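Local coordinates for PDZ domain protein (Parabacteroides distasonis, PDB 4L8N), which is of unknown function but carries PDZ domains at both ends around a central DUF4136 domain, and binds a magnesium ion, at residues 298-312 with 444-457. Sequence-based numbering, arbitrary orientation.
Sequences VPFKVSKKTYNYTGI and IRPTIRSEVTVEIK
Arg449 lies between two tyrosines of the facing strand and forms the most extensively buried side-chain contact of this long antiparallel pair. Its guanidinium rests flat on one face of the diagonally placed Tyr309 ring, centres 3.7 Å apart and planes 14° from parallel, a stacked cation-pi pair. Arg449 CB lies over a face of the ring of Tyr307, its directly paired residue, 4.2 Å from the centroid, and Arg449 CD is 3.3 Å from Tyr307 OH; the chain, extended from CG to NE, carries the guanidinium on to Tyr309. Tyr309 meets it because its CG stands anti to the backbone N (chi1 172°); Gly311 N lies over the rim of the opposite face, Thr447 OG1 meets CD2 at the edge, and the hydroxyl hydrogen-bonds Asp326 OD2. With an alanine at Tyr309 the ring is gone, and the guanidinium would probably be freer to turn and Asp326 left without this hydroxyl partner. Beneath, paired backbone bonds repeat at every second residue, from Lys301 with Glu455 to Tyr309 with Thr447, where Tyr309 N bonds Thr447 O at 2.8 Å.

On the other face, Phe300, Val302, Val454 and Ile456 are buried: Ile456 CG1 lies 3.5 Å from Phe300 CE2, and Ile456 CD1 touches Val298 CG1. Farther along, this face is more open to solvent, with Ile448, Ser450 and Val452 exposed. Val452 still meets Val302 through their CG1 methyls at 3.8 Å, Tyr216 of the second subunit packing on both, and Ser450 OG shares a 2.7 Å hydrogen bond with Thr306 OG1. Lys305 NZ hydrogen-bonds the backbone O of Asp108 and Ser112 OG, and makes no contact with the Glu451 carboxylate.

The pair joins strands 298-309 and 438-456 within a mixed sheet, 298-309 also pairing with 123-135. The backbone ladder sets the register, while the side chains differ along it: a cation-pi stack near the end of strand 298-309, apolar packing round Ile456 at the other.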
loop_
_atom_site.group_PDB
_atom_site.type_symbol
_atom_site.label_atom_id
_atom_site.label_comp_id
_atom_site.label_asym_id
_atom_site.label_seq_id
_atom_site.Cartn_x
_atom_site.Cartn_y
_atom_site.Cartn_z
ATOM N N VAL A 298 4.775 2.541 -9.216
ATOM C CA VAL A 298 5.186 2.798 -10.595
ATOM C C VAL A 298 6.304 3.852 -10.719
ATOM O O VAL A 298 6.076 5.053 -10.487
ATOM C CB VAL A 298 4.016 3.145 -11.571
ATOM C CG1 VAL A 298 4.448 2.949 -13.024
ATOM C CG2 VAL A 298 2.756 2.342 -11.267
ATOM N N PRO A 299 7.464 3.408 -11.261
ATOM C CA PRO A 299 8.558 4.343 -11.545
ATOM C C PRO A 299 8.416 5.033 -12.923
ATOM O O PRO A 299 8.265 4.353 -13.955
ATOM C CB PRO A 299 9.785 3.427 -11.512
ATOM C CG PRO A 299 9.306 2.131 -12.009
ATOM C CD PRO A 299 7.844 2.027 -11.634
ATOM N N PHE A 300 8.495 6.385 -12.941
ATOM C CA PHE A 300 8.458 7.217 -14.151
ATOM C C PHE A 300 9.716 8.048 -14.304
ATOM O O PHE A 300 10.300 8.479 -13.309
ATOM C CB PHE A 300 7.271 8.179 -14.149
ATOM C CG PHE A 300 5.902 7.558 -14.086
ATOM C CD1 PHE A 300 5.329 7.226 -12.865
ATOM C CD2 PHE A 300 5.161 7.351 -15.247
ATOM C CE1 PHE A 300 4.048 6.667 -12.811
ATOM C CE2 PHE A 300 3.879 6.821 -15.189
ATOM C CZ PHE A 300 3.330 6.479 -13.971
ATOM N N LYS A 301 10.086 8.332 -15.563
ATOM C CA LYS A 301 11.206 9.162 -15.964
ATOM C C LYS A 301 10.731 10.200 -17.002
ATOM O O LYS A 301 10.190 9.828 -18.050
ATOM C CB LYS A 301 12.359 8.306 -16.514
ATOM C CG LYS A 301 13.697 9.039 -16.467
ATOM C CD LYS A 301 14.743 8.386 -17.345
ATOM C CE LYS A 301 15.802 9.369 -17.783
ATOM N NZ LYS A 301 16.970 8.681 -18.396
ATOM N N VAL A 302 10.907 11.505 -16.672
ATOM C CA VAL A 302 10.592 12.657 -17.530
ATOM C C VAL A 302 11.905 13.258 -18.051
ATOM O O VAL A 302 12.731 13.704 -17.261
ATOM C CB VAL A 302 9.725 13.753 -16.857
ATOM C CG1 VAL A 302 9.263 14.776 -17.888
ATOM C CG2 VAL A 302 8.534 13.162 -16.136
ATOM N N SER A 303 12.089 13.241 -19.363
ATOM C CA SER A 303 13.260 13.781 -20.054
ATOM C C SER A 303 12.813 14.903 -20.951
ATOM O O SER A 303 12.109 14.652 -21.939
ATOM C CB SER A 303 13.966 12.702 -20.871
ATOM O OG SER A 303 14.398 11.628 -20.053
ATOM N N LYS A 304 13.165 16.152 -20.592
ATOM C CA LYS A 304 12.785 17.257 -21.448
ATOM C C LYS A 304 14.042 17.867 -22.058
ATOM O O LYS A 304 15.118 17.744 -21.477
ATOM C CB LYS A 304 11.886 18.276 -20.723
ATOM C CG LYS A 304 12.518 19.176 -19.682
ATOM C CD LYS A 304 11.495 20.239 -19.321
ATOM C CE LYS A 304 11.971 21.192 -18.268
ATOM N NZ LYS A 304 11.033 22.339 -18.109
ATOM N N LYS A 305 13.925 18.422 -23.274
ATOM C CA LYS A 305 15.049 19.047 -23.992
ATOM C C LYS A 305 14.564 20.028 -25.055
ATOM O O LYS A 305 13.680 19.703 -25.848
ATOM C CB LYS A 305 15.957 17.994 -24.657
ATOM C CG LYS A 305 17.206 18.572 -25.344
ATOM C CD LYS A 305 18.046 17.523 -26.104
ATOM C CE LYS A 305 18.634 16.501 -25.157
ATOM N NZ LYS A 305 19.641 15.644 -25.811
ATOM N N THR A 306 15.164 21.214 -25.063
ATOM C CA THR A 306 14.924 22.233 -26.065
ATOM C C THR A 306 16.271 22.777 -26.468
ATOM O O THR A 306 17.038 23.180 -25.612
ATOM C CB THR A 306 13.969 23.332 -25.581
ATOM O OG1 THR A 306 12.739 22.738 -25.173
ATOM C CG2 THR A 306 13.688 24.381 -26.664
ATOM N N TYR A 307 16.564 22.791 -27.764
ATOM C CA TYR A 307 17.812 23.342 -28.265
ATOM C C TYR A 307 17.614 23.974 -29.630
ATOM O O TYR A 307 16.638 23.666 -30.312
ATOM C CB TYR A 307 18.925 22.272 -28.302
ATOM C CG TYR A 307 18.705 21.113 -29.258
ATOM C CD1 TYR A 307 17.982 19.990 -28.867
ATOM C CD2 TYR A 307 19.327 21.082 -30.503
ATOM C CE1 TYR A 307 17.794 18.911 -29.727
ATOM C CE2 TYR A 307 19.187 19.986 -31.355
ATOM C CZ TYR A 307 18.406 18.907 -30.968
ATOM O OH TYR A 307 18.245 17.821 -31.794
ATOM N N ASN A 308 18.542 24.871 -30.021
ATOM C CA ASN A 308 18.587 25.469 -31.366
ATOM C C ASN A 308 19.209 24.434 -32.287
ATOM O O ASN A 308 20.352 24.001 -32.054
ATOM C CB ASN A 308 19.394 26.780 -31.404
ATOM C CG ASN A 308 18.648 28.056 -31.100
ATOM O OD1 ASN A 308 17.417 28.172 -31.189
ATOM N ND2 ASN A 308 19.411 29.074 -30.792
ATOM N N TYR A 309 18.433 23.999 -33.294
ATOM C CA TYR A 309 18.831 23.009 -34.271
ATOM C C TYR A 309 19.208 23.648 -35.616
ATOM O O TYR A 309 18.417 24.408 -36.186
ATOM C CB TYR A 309 17.686 22.014 -34.458
ATOM C CG TYR A 309 17.893 21.032 -35.593
ATOM C CD1 TYR A 309 18.754 19.948 -35.452
ATOM C CD2 TYR A 309 17.211 21.175 -36.799
ATOM C CE1 TYR A 309 18.945 19.039 -36.488
ATOM C CE2 TYR A 309 17.378 20.260 -37.833
ATOM C CZ TYR A 309 18.253 19.196 -37.674
ATOM O OH TYR A 309 18.420 18.276 -38.679
ATOM N N THR A 310 20.401 23.294 -36.132
ATOM C CA THR A 310 20.917 23.723 -37.437
ATOM C C THR A 310 21.090 22.481 -38.353
ATOM O O THR A 310 20.940 22.583 -39.564
ATOM C CB THR A 310 22.231 24.503 -37.318
ATOM O OG1 THR A 310 23.284 23.596 -36.999
ATOM C CG2 THR A 310 22.170 25.660 -36.319
ATOM N N GLY A 311 21.412 21.335 -37.768
ATOM C CA GLY A 311 21.600 20.093 -38.506
ATOM C C GLY A 311 23.043 19.680 -38.667
ATOM O O GLY A 311 23.309 18.675 -39.319
ATOM N N ILE A 312 23.987 20.450 -38.086
ATOM C CA ILE A 312 25.430 20.190 -38.177
ATOM C C ILE A 312 25.836 19.133 -37.143
ATOM O O ILE A 312 25.417 19.188 -35.980
ATOM C CB ILE A 312 26.284 21.503 -38.006
ATOM C CG1 ILE A 312 25.964 22.560 -39.082
ATOM C CG2 ILE A 312 27.802 21.225 -37.975
ATOM C CD1 ILE A 312 26.221 24.043 -38.636
ATOM N N ILE A 444 22.434 31.523 -39.917
ATOM C CA ILE A 444 21.538 30.389 -39.806
ATOM C C ILE A 444 20.496 30.694 -38.766
ATOM O O ILE A 444 20.840 30.869 -37.603
ATOM C CB ILE A 444 22.301 29.064 -39.506
ATOM C CG1 ILE A 444 23.346 28.752 -40.609
ATOM C CG2 ILE A 444 21.307 27.910 -39.342
ATOM C CD1 ILE A 444 24.199 27.467 -40.421
ATOM N N ARG A 445 19.227 30.793 -39.172
ATOM C CA ARG A 445 18.177 30.928 -38.186
ATOM C C ARG A 445 17.790 29.507 -37.813
ATOM O O ARG A 445 17.317 28.757 -38.673
ATOM C CB ARG A 445 16.973 31.760 -38.616
ATOM C CG ARG A 445 16.073 31.977 -37.398
ATOM C CD ARG A 445 14.869 32.825 -37.673
ATOM N NE ARG A 445 15.159 34.247 -37.582
ATOM C CZ ARG A 445 15.025 34.978 -36.489
ATOM N NH1 ARG A 445 14.605 34.427 -35.359
ATOM N NH2 ARG A 445 15.298 36.269 -36.516
ATOM N N PRO A 446 18.065 29.071 -36.572
ATOM C CA PRO A 446 17.758 27.693 -36.225
ATOM C C PRO A 446 16.280 27.493 -35.988
ATOM O O PRO A 446 15.504 28.454 -35.825
ATOM C CB PRO A 446 18.558 27.471 -34.928
ATOM C CG PRO A 446 19.405 28.684 -34.745
ATOM C CD PRO A 446 18.662 29.772 -35.422
ATOM N N THR A 447 15.904 26.221 -35.960
ATOM C CA THR A 447 14.565 25.796 -35.604
ATOM C C THR A 447 14.689 25.305 -34.190
ATOM O O THR A 447 15.766 24.882 -33.769
ATOM C CB THR A 447 14.009 24.779 -36.586
ATOM O OG1 THR A 447 14.949 23.717 -36.775
ATOM C CG2 THR A 447 13.621 25.415 -37.913
ATOM N N ILE A 448 13.621 25.403 -33.440
ATOM C CA ILE A 448 13.668 25.035 -32.043
ATOM C C ILE A 448 13.117 23.625 -31.912
ATOM O O ILE A 448 11.956 23.336 -32.265
ATOM C CB ILE A 448 12.956 26.113 -31.168
ATOM C CG1 ILE A 448 13.768 27.449 -31.212
ATOM C CG2 ILE A 448 12.759 25.635 -29.737
ATOM C CD1 ILE A 448 13.190 28.641 -30.452
ATOM N N ARG A 449 14.004 22.723 -31.493
ATOM C CA ARG A 449 13.627 21.342 -31.278
ATOM C C ARG A 449 13.265 21.257 -29.852
ATOM O O ARG A 449 14.066 21.622 -28.996
ATOM C CB ARG A 449 14.735 20.348 -31.666
ATOM C CG ARG A 449 14.804 20.112 -33.131
ATOM C CD ARG A 449 15.541 18.845 -33.444
ATOM N NE ARG A 449 15.404 18.515 -34.866
ATOM C CZ ARG A 449 15.857 17.398 -35.429
ATOM N NH1 ARG A 449 16.484 16.485 -34.700
ATOM N NH2 ARG A 449 15.691 17.189 -36.727
ATOM N N SER A 450 12.018 20.905 -29.595
ATOM C CA SER A 450 11.456 20.733 -28.264
ATOM C C SER A 450 10.925 19.329 -28.156
ATOM O O SER A 450 10.379 18.792 -29.137
ATOM C CB SER A 450 10.364 21.755 -28.008
ATOM O OG SER A 450 10.619 22.398 -26.775
ATOM N N GLU A 451 11.163 18.698 -27.007
ATOM C CA GLU A 451 10.759 17.318 -26.758
ATOM C C GLU A 451 10.639 17.027 -25.266
ATOM O O GLU A 451 11.416 17.526 -24.454
ATOM C CB GLU A 451 11.727 16.290 -27.431
ATOM C CG GLU A 451 13.222 16.585 -27.307
ATOM C CD GLU A 451 14.194 15.533 -27.825
ATOM O OE1 GLU A 451 14.485 14.572 -27.077
ATOM O OE2 GLU A 451 14.737 15.722 -28.941
ATOM N N VAL A 452 9.609 16.252 -24.921
ATOM C CA VAL A 452 9.329 15.698 -23.593
ATOM C C VAL A 452 9.021 14.212 -23.780
ATOM O O VAL A 452 8.147 13.874 -24.577
ATOM C CB VAL A 452 8.198 16.384 -22.789
ATOM C CG1 VAL A 452 8.116 15.800 -21.386
ATOM C CG2 VAL A 452 8.386 17.884 -22.714
ATOM N N THR A 453 9.734 13.347 -23.063
ATOM C CA THR A 453 9.505 11.912 -23.023
ATOM C C THR A 453 9.086 11.567 -21.603
ATOM O O THR A 453 9.802 11.879 -20.652
ATOM C CB THR A 453 10.751 11.160 -23.492
ATOM O OG1 THR A 453 10.911 11.400 -24.888
ATOM C CG2 THR A 453 10.675 9.658 -23.222
ATOM N N VAL A 454 7.889 10.998 -21.453
ATOM C CA VAL A 454 7.374 10.524 -20.153
ATOM C C VAL A 454 7.294 9.027 -20.320
ATOM O O VAL A 454 6.503 8.534 -21.138
ATOM C CB VAL A 454 6.062 11.178 -19.686
ATOM C CG1 VAL A 454 5.669 10.678 -18.290
ATOM C CG2 VAL A 454 6.190 12.703 -19.693
ATOM N N GLU A 455 8.216 8.315 -19.669
ATOM C CA GLU A 455 8.347 6.871 -19.819
ATOM C C GLU A 455 8.228 6.116 -18.486
ATOM O O GLU A 455 8.683 6.617 -17.461
ATOM C CB GLU A 455 9.729 6.603 -20.416
ATOM C CG GLU A 455 9.890 5.269 -21.119
ATOM C CD GLU A 455 11.308 4.920 -21.542
ATOM O OE1 GLU A 455 12.128 5.851 -21.731
ATOM O OE2 GLU A 455 11.592 3.709 -21.698
ATOM N N ILE A 456 7.653 4.897 -18.498
ATOM C CA ILE A 456 7.669 4.044 -17.314
ATOM C C ILE A 456 9.013 3.331 -17.410
ATOM O O ILE A 456 9.276 2.685 -18.431
ATOM C CB ILE A 456 6.439 3.104 -17.183
ATOM C CG1 ILE A 456 5.238 3.916 -16.694
ATOM C CG2 ILE A 456 6.730 1.927 -16.235
ATOM C CD1 ILE A 456 3.970 3.296 -16.799
ATOM N N LYS A 457 9.880 3.506 -16.380
ATOM C CA LYS A 457 11.261 2.968 -16.301
ATOM C C LYS A 457 11.360 1.486 -16.740
ATOM O O LYS A 457 10.712 0.624 -16.106
ATOM C CB LYS A 457 11.857 3.152 -14.888
ATOM C CG LYS A 457 12.167 4.613 -14.537
ATOM C CD LYS A 457 13.244 4.761 -13.465
ATOM C CE LYS A 457 14.634 4.497 -14.004
ATOM N NZ LYS A 457 15.667 4.591 -12.940
ATOM O OXT LYS A 457 12.031 1.220 -17.767
#